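Local coordinates for protein galactose-binding lectin (Arachis hypogaea, PDB 2DVG) that binds D-galactose as a homotetrameric legume lectin, each subunit holding a manganese and a calcium ion close to its sugar site, at residues 69-74 with 120-125; 77-82 with 213-218; 104-109 with 207-212. All blocks are in the same frame, centred on the assembly; numbering follows the deposited sequence.

Interaction 1: 69-74 with 120-125. With MN (manganese (II) ion), chain H; CA (calcium ion), chain G; GLA (alpha-D-galactopyranose), chain F.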
loop_
_atom_site.group_PDB
_atom_site.type_symbol
_atom_site.label_atom_id
_atom_site.label_comp_id
_atom_site.label_asym_id
_atom_site.label_seq_id
_atom_site.Cartn_x
_atom_site.Cartn_y
_atom_site.Cartn_z
ATOM N N PHE A 69 -11.042 4.455 10.897
ATOM C CA PHE A 69 -10.409 5.463 11.732
ATOM C C PHE A 69 -10.769 5.250 13.197
ATOM O O PHE A 69 -11.661 4.470 13.517
ATOM C CB PHE A 69 -10.872 6.847 11.267
ATOM C CG PHE A 69 -12.368 7.006 11.241
ATOM C CD1 PHE A 69 -13.081 7.253 12.413
ATOM C CD2 PHE A 69 -13.073 6.868 10.054
ATOM C CE1 PHE A 69 -14.469 7.355 12.401
ATOM C CE2 PHE A 69 -14.462 6.969 10.036
ATOM C CZ PHE A 69 -15.157 7.212 11.214
ATOM N N SER A 70 -10.068 5.944 14.084
ATOM C CA SER A 70 -10.332 5.825 15.508
ATOM C C SER A 70 -10.314 7.200 16.159
ATOM O O SER A 70 -9.509 8.056 15.802
ATOM C CB SER A 70 -9.289 4.924 16.174
ATOM O OG SER A 70 -8.036 5.570 16.256
ATOM N N PHE A 71 -11.207 7.407 17.119
ATOM C CA PHE A 71 -11.287 8.680 17.816
ATOM C C PHE A 71 -11.519 8.479 19.315
ATOM O O PHE A 71 -11.693 7.351 19.778
ATOM C CB PHE A 71 -12.412 9.542 17.209
ATOM C CG PHE A 71 -13.795 8.946 17.344
ATOM C CD1 PHE A 71 -14.447 8.929 18.575
ATOM C CD2 PHE A 71 -14.439 8.401 16.235
ATOM C CE1 PHE A 71 -15.722 8.378 18.701
ATOM C CE2 PHE A 71 -15.717 7.844 16.343
ATOM C CZ PHE A 71 -16.360 7.832 17.577
ATOM N N GLU A 72 -11.503 9.577 20.066
ATOM C CA GLU A 72 -11.738 9.518 21.500
ATOM C C GLU A 72 -12.543 10.700 22.040
ATOM O O GLU A 72 -12.256 11.865 21.740
ATOM C CB GLU A 72 -10.419 9.457 22.276
ATOM C CG GLU A 72 -10.628 9.302 23.786
ATOM C CD GLU A 72 -9.343 9.404 24.582
ATOM O OE1 GLU A 72 -8.311 8.887 24.105
ATOM O OE2 GLU A 72 -9.368 9.985 25.690
ATOM N N MET A 73 -13.548 10.386 22.846
ATOM C CA MET A 73 -14.354 11.413 23.468
ATOM C C MET A 73 -14.225 11.309 24.991
ATOM O O MET A 73 -14.658 10.332 25.607
ATOM C CB MET A 73 -15.808 11.288 23.019
ATOM C CG MET A 73 -16.051 11.886 21.641
ATOM S SD MET A 73 -17.795 12.173 21.312
ATOM C CE MET A 73 -18.209 10.724 20.336
ATOM N N LYS A 74 -13.606 12.316 25.597
ATOM C CA LYS A 74 -13.403 12.328 27.042
ATOM C C LYS A 74 -14.176 13.432 27.739
ATOM O O LYS A 74 -14.307 14.539 27.222
ATOM C CB LYS A 74 -11.910 12.474 27.375
ATOM C CG LYS A 74 -11.643 12.631 28.864
ATOM C CD LYS A 74 -10.641 11.625 29.411
ATOM C CE LYS A 74 -9.215 12.017 29.074
ATOM N NZ LYS A 74 -8.221 11.099 29.702
ATOM N N VAL A 120 -21.449 10.101 8.900
ATOM C CA VAL A 120 -21.827 9.229 10.005
ATOM C C VAL A 120 -21.535 10.002 11.296
ATOM O O VAL A 120 -20.397 10.413 11.555
ATOM C CB VAL A 120 -21.004 7.906 10.019
ATOM C CG1 VAL A 120 -21.532 6.979 11.114
ATOM C CG2 VAL A 120 -21.071 7.223 8.670
ATOM N N GLU A 121 -22.574 10.200 12.096
ATOM C CA GLU A 121 -22.440 10.927 13.339
ATOM C C GLU A 121 -22.335 10.023 14.568
ATOM O O GLU A 121 -22.869 8.907 14.606
ATOM C CB GLU A 121 -23.623 11.868 13.512
ATOM C CG GLU A 121 -24.904 11.171 13.900
ATOM C CD GLU A 121 -25.999 12.155 14.213
ATOM O OE1 GLU A 121 -26.480 12.810 13.273
ATOM O OE2 GLU A 121 -26.371 12.285 15.393
ATOM N N PHE A 122 -21.639 10.541 15.575
ATOM C CA PHE A 122 -21.425 9.848 16.835
ATOM C C PHE A 122 -21.931 10.790 17.910
ATOM O O PHE A 122 -21.162 11.412 18.637
ATOM C CB PHE A 122 -19.941 9.547 16.971
ATOM C CG PHE A 122 -19.425 8.699 15.854
ATOM C CD1 PHE A 122 -19.582 7.315 15.889
ATOM C CD2 PHE A 122 -18.880 9.285 14.712
ATOM C CE1 PHE A 122 -19.209 6.528 14.800
ATOM C CE2 PHE A 122 -18.502 8.504 13.615
ATOM C CZ PHE A 122 -18.670 7.123 13.662
ATOM N N ASP A 123 -23.256 10.878 17.977
ATOM C CA ASP A 123 -23.976 11.760 18.885
ATOM C C ASP A 123 -23.961 11.352 20.356
ATOM O O ASP A 123 -24.347 10.236 20.705
ATOM C CB ASP A 123 -25.418 11.866 18.398
ATOM C CG ASP A 123 -25.954 13.270 18.462
ATOM O OD1 ASP A 123 -25.874 13.890 19.539
ATOM O OD2 ASP A 123 -26.463 13.753 17.434
ATOM N N THR A 124 -23.548 12.280 21.215
ATOM C CA THR A 124 -23.471 12.029 22.651
ATOM C C THR A 124 -24.403 12.891 23.499
ATOM O O THR A 124 -24.269 12.922 24.719
ATOM C CB THR A 124 -22.065 12.255 23.181
ATOM O OG1 THR A 124 -21.834 13.664 23.312
ATOM C CG2 THR A 124 -21.042 11.645 22.235
ATOM N N TYR A 125 -25.315 13.608 22.853
ATOM C CA TYR A 125 -26.299 14.433 23.549
ATOM C C TYR A 125 -27.560 14.445 22.686
ATOM O O TYR A 125 -27.484 14.615 21.471
ATOM C CB TYR A 125 -25.788 15.859 23.768
ATOM C CG TYR A 125 -26.822 16.771 24.394
ATOM C CD1 TYR A 125 -27.873 17.285 23.637
ATOM C CD2 TYR A 125 -26.775 17.089 25.747
ATOM C CE1 TYR A 125 -28.850 18.090 24.206
ATOM C CE2 TYR A 125 -27.751 17.897 26.332
ATOM C CZ TYR A 125 -28.787 18.395 25.551
ATOM O OH TYR A 125 -29.759 19.198 26.109
HETATM MN MN MN H . -28.592 12.511 15.993
HETATM CA CA CA G . -27.659 15.767 19.098
HETATM C C1 GLA F . -27.883 22.686 24.654
HETATM C C2 GLA F . -27.392 22.551 23.207
HETATM C C3 GLA F . -26.971 21.107 22.925
HETATM C C4 GLA F . -25.973 20.606 23.982
HETATM C C5 GLA F . -26.498 20.885 25.402
HETATM C C6 GLA F . -25.487 20.558 26.477
HETATM O O1 GLA F . -29.101 22.332 25.207
HETATM O O2 GLA F . -28.418 22.932 22.302
HETATM O O3 GLA F . -26.389 21.031 21.633
HETATM O O4 GLA F . -24.709 21.227 23.804
HETATM O O5 GLA F . -26.844 22.283 25.555
HETATM O O6 GLA F . -26.116 20.462 27.747
HETATM O O HOH W 1 -27.827 14.665 15.388
HETATM O O HOH W 2 -25.301 16.339 20.238
#
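Phe71 tucks its CG over the backbone, flanked by N and C (chi1 63°), while Phe122 sets its own CG opposite the carbonyl carbon and beside N (chi1 -59°); these two choices swing the rings into the gap between strands 69-74 and 120-123. The result is an edge-to-face pair with centroids 4.8 Å apart and planes inclined at 58°. Phe71 presents its CE2-CZ edge: CE2 stands over the centre of the Phe122 ring, and CZ comes 3.6 Å from Phe122 CG. Phe69 lies farther along the same side, its ring end near Phe122 CZ. At the other end Met73, bent at its last torsion, meets Thr124 tip to tip, SD to CG2 at 3.4 Å, and its CE rests 4.0 Å from Phe122 CB. Thr124 keeps its methyl for this contact and gives OG1 to a hydrogen bond with Pro81 O.

The two strands belong to the two facing sheets of the legume lectin sandwich and run roughly the same way, their axes 10.7 Å apart. Alternation along 120-125 sends Glu121 and Asp123 to the side away from the aromatic layer. Glu121 OE2 binds manganese at 2.3 Å; Asp123 OD1 and the backbone Tyr125 O each bind calcium at 2.6 Å. Asp123 lies between the ions and is a ligand of both, as is Asp132; His137 completes the manganese ligands and Asn127 those of calcium. Beyond them the Tyr125 ring offers one face to the galactose, around its C5.

No hydrogen bond links the two segments, so they are held together by side-chain packing, mainly apolar, whereas the other side of the strand and the loop after it carry the metal ligands, and this coordination probably helps hold Tyr125 in position.

Interaction 2: 77-82 with 213-218. With GLA (alpha-D-galactopyranose), chain F.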
loop_
_atom_site.group_PDB
_atom_site.type_symbol
_atom_site.label_atom_id
_atom_site.label_comp_id
_atom_site.label_asym_id
_atom_site.label_seq_id
_atom_site.Cartn_x
_atom_site.Cartn_y
_atom_site.Cartn_z
ATOM N N LYS A 77 -14.478 18.280 33.669
ATOM C CA LYS A 77 -15.191 18.856 34.787
ATOM C C LYS A 77 -15.336 20.306 34.380
ATOM O O LYS A 77 -14.344 20.962 34.066
ATOM C CB LYS A 77 -14.366 18.757 36.061
ATOM N N ASP A 78 -16.562 20.809 34.364
ATOM C CA ASP A 78 -17.740 20.042 34.723
ATOM C C ASP A 78 -18.854 20.389 33.739
ATOM O O ASP A 78 -19.988 20.685 34.122
ATOM C CB ASP A 78 -18.154 20.390 36.152
ATOM C CG ASP A 78 -17.754 21.801 36.541
ATOM O OD1 ASP A 78 -16.681 21.987 37.152
ATOM O OD2 ASP A 78 -18.511 22.731 36.215
ATOM N N TYR A 79 -18.507 20.364 32.460
ATOM C CA TYR A 79 -19.466 20.656 31.411
ATOM C C TYR A 79 -20.252 19.407 31.043
ATOM O O TYR A 79 -19.954 18.302 31.506
ATOM C CB TYR A 79 -18.741 21.182 30.177
ATOM C CG TYR A 79 -18.134 22.540 30.379
ATOM C CD1 TYR A 79 -18.885 23.700 30.193
ATOM C CD2 TYR A 79 -16.803 22.672 30.765
ATOM C CE1 TYR A 79 -18.315 24.972 30.385
ATOM C CE2 TYR A 79 -16.223 23.932 30.959
ATOM C CZ TYR A 79 -16.980 25.075 30.765
ATOM O OH TYR A 79 -16.388 26.308 30.925
ATOM N N ASP A 80 -21.267 19.596 30.211
ATOM C CA ASP A 80 -22.088 18.492 29.751
ATOM C C ASP A 80 -21.325 17.788 28.648
ATOM O O ASP A 80 -20.801 18.429 27.741
ATOM C CB ASP A 80 -23.410 19.003 29.185
ATOM C CG ASP A 80 -24.596 18.608 30.029
ATOM O OD1 ASP A 80 -24.688 19.083 31.181
ATOM O OD2 ASP A 80 -25.435 17.821 29.540
ATOM N N PRO A 81 -21.223 16.460 28.728
ATOM C CA PRO A 81 -20.521 15.660 27.720
ATOM C C PRO A 81 -21.251 15.755 26.377
ATOM O O PRO A 81 -22.098 14.919 26.060
ATOM C CB PRO A 81 -20.576 14.261 28.312
ATOM C CG PRO A 81 -20.497 14.538 29.784
ATOM C CD PRO A 81 -21.478 15.663 29.938
ATOM N N ALA A 82 -20.914 16.784 25.601
ATOM C CA ALA A 82 -21.529 17.037 24.301
ATOM C C ALA A 82 -20.539 17.776 23.397
ATOM O O ALA A 82 -19.577 18.349 23.902
ATOM C CB ALA A 82 -22.756 17.864 24.499
ATOM N N GLY A 213 -22.939 25.259 27.533
ATOM C CA GLY A 213 -22.983 24.301 28.621
ATOM C C GLY A 213 -22.463 22.921 28.270
ATOM O O GLY A 213 -22.047 22.169 29.155
ATOM N N GLY A 214 -22.487 22.584 26.986
ATOM C CA GLY A 214 -22.017 21.281 26.563
ATOM C C GLY A 214 -20.631 21.310 25.947
ATOM O O GLY A 214 -20.416 21.893 24.884
ATOM N N ARG A 215 -19.682 20.673 26.619
ATOM C CA ARG A 215 -18.318 20.626 26.120
ATOM C C ARG A 215 -17.685 19.295 26.484
ATOM O O ARG A 215 -18.121 18.640 27.429
ATOM C CB ARG A 215 -17.498 21.767 26.722
ATOM C CG ARG A 215 -18.176 23.113 26.651
ATOM C CD ARG A 215 -17.237 24.234 27.021
ATOM N NE ARG A 215 -17.968 25.487 27.170
ATOM C CZ ARG A 215 -17.397 26.659 27.399
ATOM N NH1 ARG A 215 -16.081 26.745 27.507
ATOM N NH2 ARG A 215 -18.142 27.740 27.526
ATOM N N GLN A 216 -16.668 18.901 25.723
ATOM C CA GLN A 216 -15.945 17.655 25.962
ATOM C C GLN A 216 -14.830 17.539 24.941
ATOM O O GLN A 216 -14.874 18.174 23.884
ATOM C CB GLN A 216 -16.856 16.439 25.816
ATOM C CG GLN A 216 -17.199 16.117 24.379
ATOM C CD GLN A 216 -18.119 14.928 24.243
ATOM O OE1 GLN A 216 -18.697 14.714 23.183
ATOM N NE2 GLN A 216 -18.256 14.145 25.311
ATOM N N ILE A 217 -13.837 16.715 25.256
ATOM C CA ILE A 217 -12.712 16.526 24.358
ATOM C C ILE A 217 -13.064 15.581 23.208
ATOM O O ILE A 217 -13.525 14.454 23.424
ATOM C CB ILE A 217 -11.499 15.975 25.120
ATOM C CG1 ILE A 217 -11.198 16.875 26.321
ATOM C CG2 ILE A 217 -10.293 15.902 24.190
ATOM C CD1 ILE A 217 -10.171 16.306 27.298
ATOM N N HIS A 218 -12.867 16.065 21.985
ATOM C CA HIS A 218 -13.139 15.285 20.788
ATOM C C HIS A 218 -11.810 15.115 20.100
ATOM O O HIS A 218 -11.251 16.081 19.594
ATOM C CB HIS A 218 -14.087 16.025 19.846
ATOM C CG HIS A 218 -15.427 16.324 20.435
ATOM N ND1 HIS A 218 -15.681 17.465 21.162
ATOM C CD2 HIS A 218 -16.598 15.647 20.375
ATOM C CE1 HIS A 218 -16.952 17.481 21.522
ATOM N NE2 HIS A 218 -17.531 16.389 21.057
HETATM C C1 GLA F . -27.883 22.686 24.654
HETATM C C2 GLA F . -27.392 22.551 23.207
HETATM C C3 GLA F . -26.971 21.107 22.925
HETATM C C4 GLA F . -25.973 20.606 23.982
HETATM C C5 GLA F . -26.498 20.885 25.402
HETATM C C6 GLA F . -25.487 20.558 26.477
HETATM O O1 GLA F . -29.101 22.332 25.207
HETATM O O2 GLA F . -28.418 22.932 22.302
HETATM O O3 GLA F . -26.389 21.031 21.633
HETATM O O4 GLA F . -24.709 21.227 23.804
HETATM O O5 GLA F . -26.844 22.283 25.555
HETATM O O6 GLA F . -26.116 20.462 27.747
HETATM O O HOH W 3 -17.695 16.649 29.761
#
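Arg215 lies across the ring of Tyr79 and can be traced along it atom by atom. Its CB sits 3.7 Å from Tyr79 CB, and CG continues over the CG-CD1 side of the ring. An extended chi2 of -170° lays CD over the ring centre, 3.6 Å from the centroid, in a CH-pi contact, and the equally extended chi3 takes NE on to 3.3 Å from Tyr79 CE1. The guanidinium then lies almost flat against the phenol, the planes only 14° apart. At the tip NH1 approaches Tyr79 OH without bonding to it; the polar ends are taken by Leu37 O, which accepts from NH1, and Leu212 O, which accepts from NE.

The loop 77-82 meets the run 213-218 that leads into strand 217-229, at the sugar-binding end of the legume lectin fold, and a single beta bridge between Asp80 and Gly214 joins them. Asp80 N donates to Gly213 O at 2.9 Å, in the carbonyl plane, and Arg215 N makes a weak bond to Asp80 O. Pro81 centres an inverse gamma turn just after the bridge, and Ala82 O then comes near His218 CE1 at the edge of the imidazole. The galactose rests against this joined pair: its C6 lies 3.5 Å from Gly214 CA, where no side chain intervenes, and its O6 is 3.3 Å from Asp80 OD2.

Interaction 3: 104-109 with 207-212. With GLA (alpha-D-galactopyranose), chain F.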
loop_
_atom_site.group_PDB
_atom_site.type_symbol
_atom_site.label_atom_id
_atom_site.label_comp_id
_atom_site.label_asym_id
_atom_site.label_seq_id
_atom_site.Cartn_x
_atom_site.Cartn_y
_atom_site.Cartn_z
ATOM N N GLY A 104 -25.671 20.673 18.684
ATOM C CA GLY A 104 -26.168 19.566 17.890
ATOM C C GLY A 104 -26.098 19.705 16.378
ATOM O O GLY A 104 -26.664 18.882 15.665
ATOM N N THR A 105 -25.425 20.732 15.870
ATOM C CA THR A 105 -25.315 20.882 14.422
ATOM C C THR A 105 -24.002 20.251 13.993
ATOM O O THR A 105 -23.677 20.210 12.809
ATOM C CB THR A 105 -25.318 22.359 13.980
ATOM O OG1 THR A 105 -24.006 22.916 14.123
ATOM C CG2 THR A 105 -26.306 23.153 14.815
ATOM N N LEU A 106 -23.258 19.758 14.979
ATOM C CA LEU A 106 -21.968 19.120 14.766
ATOM C C LEU A 106 -21.062 19.897 13.805
ATOM O O LEU A 106 -20.133 19.336 13.219
ATOM C CB LEU A 106 -22.185 17.695 14.267
ATOM C CG LEU A 106 -23.115 16.856 15.153
ATOM C CD1 LEU A 106 -23.220 15.434 14.593
ATOM C CD2 LEU A 106 -22.587 16.831 16.596
ATOM N N GLY A 107 -21.326 21.191 13.656
ATOM C CA GLY A 107 -20.517 22.011 12.772
ATOM C C GLY A 107 -20.664 21.716 11.289
ATOM O O GLY A 107 -19.805 22.102 10.498
ATOM N N VAL A 108 -21.741 21.037 10.901
ATOM C CA VAL A 108 -21.960 20.703 9.494
ATOM C C VAL A 108 -23.278 21.239 8.938
ATOM O O VAL A 108 -23.500 21.213 7.724
ATOM C CB VAL A 108 -21.939 19.167 9.248
ATOM C CG1 VAL A 108 -20.606 18.587 9.662
ATOM C CG2 VAL A 108 -23.074 18.485 10.007
ATOM N N SER A 109 -24.150 21.728 9.813
ATOM C CA SER A 109 -25.436 22.246 9.373
ATOM C C SER A 109 -25.763 23.560 10.049
ATOM O O SER A 109 -25.029 24.020 10.924
ATOM C CB SER A 109 -26.535 21.241 9.690
ATOM O OG SER A 109 -26.795 21.208 11.080
ATOM N N SER A 207 -15.713 16.434 11.941
ATOM C CA SER A 207 -16.223 17.649 12.569
ATOM C C SER A 207 -16.745 17.366 13.979
ATOM O O SER A 207 -17.198 16.258 14.273
ATOM C CB SER A 207 -17.340 18.246 11.715
ATOM O OG SER A 207 -17.850 19.432 12.292
ATOM N N ALA A 208 -16.668 18.372 14.846
ATOM C CA ALA A 208 -17.128 18.245 16.229
ATOM C C ALA A 208 -17.516 19.610 16.796
ATOM O O ALA A 208 -16.972 20.646 16.391
ATOM C CB ALA A 208 -16.032 17.608 17.102
ATOM N N SER A 209 -18.452 19.613 17.741
ATOM C CA SER A 209 -18.887 20.863 18.333
ATOM C C SER A 209 -19.420 20.723 19.749
ATOM O O SER A 209 -19.730 19.624 20.218
ATOM C CB SER A 209 -19.964 21.505 17.459
ATOM O OG SER A 209 -21.127 20.701 17.418
ATOM N N GLY A 210 -19.528 21.866 20.415
ATOM C CA GLY A 210 -20.037 21.919 21.768
ATOM C C GLY A 210 -20.867 23.185 21.906
ATOM O O GLY A 210 -21.051 23.918 20.930
ATOM N N SER A 211 -21.375 23.446 23.104
ATOM C CA SER A 211 -22.180 24.634 23.339
ATOM C C SER A 211 -21.623 25.395 24.535
ATOM O O SER A 211 -20.487 25.170 24.950
ATOM C CB SER A 211 -23.634 24.235 23.594
ATOM O OG SER A 211 -23.742 23.340 24.686
ATOM N N LEU A 212 -22.408 26.316 25.077
ATOM C CA LEU A 212 -21.961 27.061 26.238
ATOM C C LEU A 212 -21.904 26.081 27.408
ATOM O O LEU A 212 -20.937 26.061 28.177
ATOM C CB LEU A 212 -22.935 28.204 26.554
ATOM C CG LEU A 212 -22.588 29.117 27.738
ATOM C CD1 LEU A 212 -23.484 30.333 27.740
ATOM C CD2 LEU A 212 -22.746 28.366 29.040
HETATM C C1 GLA F . -27.883 22.686 24.654
HETATM C C2 GLA F . -27.392 22.551 23.207
HETATM C C3 GLA F . -26.971 21.107 22.925
HETATM C C4 GLA F . -25.973 20.606 23.982
HETATM C C5 GLA F . -26.498 20.885 25.402
HETATM C C6 GLA F . -25.487 20.558 26.477
HETATM O O1 GLA F . -29.101 22.332 25.207
HETATM O O2 GLA F . -28.418 22.932 22.302
HETATM O O3 GLA F . -26.389 21.031 21.633
HETATM O O4 GLA F . -24.709 21.227 23.804
HETATM O O5 GLA F . -26.844 22.283 25.555
HETATM O O6 GLA F . -26.116 20.462 27.747
#
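Leu106 and Gly107 are successive residues with positive phi (45° and 69°), and the sharp turn they make points Leu106 O at the hydroxyl of Ser207. This turn belongs to a loop laid over the curved, seven-stranded sheet of the legume lectin fold, and the strand it meets, 207-209, runs between strands 43-53 and 84-91 of that sheet. Ser207 OG stands opposite its own backbone N (chi1 -180°), which lifts it off the strand toward the loop, where it donates to Leu106 O at 2.5 Å, very short and of doubtful exact length at this resolution; this is the one hydrogen bond between the two segments. Two residues on, Ser209 also reaches toward the loop, but its OG folds back over the main chain, flanked by N and C, and bonds to Gly103 O while sitting 3.2 Å from Leu106 CA. Gly107 has no side chain to hold it off Ser207 OG, 3.7 Å from its CA, and its carbonyl accepts from Arg45 NH1.

Thr105 O takes Val108 N at 2.8 Å, closing the turn from within. The Leu106 side chain lies about 6 Å from both metals. Both segments also reach the galactose: Gly104 N lies 3.1 Å from its O3, and Ser211 OG approaches its O4, though the destination of that hydroxyl proton is not settled. Next to the Ser207 bond, Val108 CG1 touches Ser207 CB at 3.9 Å.

The three contacts lie 12 to 13 Å apart, centre to centre, and all reach the same galactose. Along the chain the segments come as 69-74, 77-82, 104-109, 120-125, 207-212 and 213-218: interaction 3 is nested inside the loop closed by interaction 2, while interaction 1 crosses both. Strands 64-74 and 217-229 are neighbours in one sheet; strands 117-123 and 201-209 belong to the facing one. Interactions 1 and 2 join directly where Lys74 O meets Ile217 N, interactions 1 and 3 where Glu121 packs on Leu106, and interactions 2 and 3 where His218 lies against Ala208. The sugar site is thus assembled from chain regions far apart in sequence, beside the two metals.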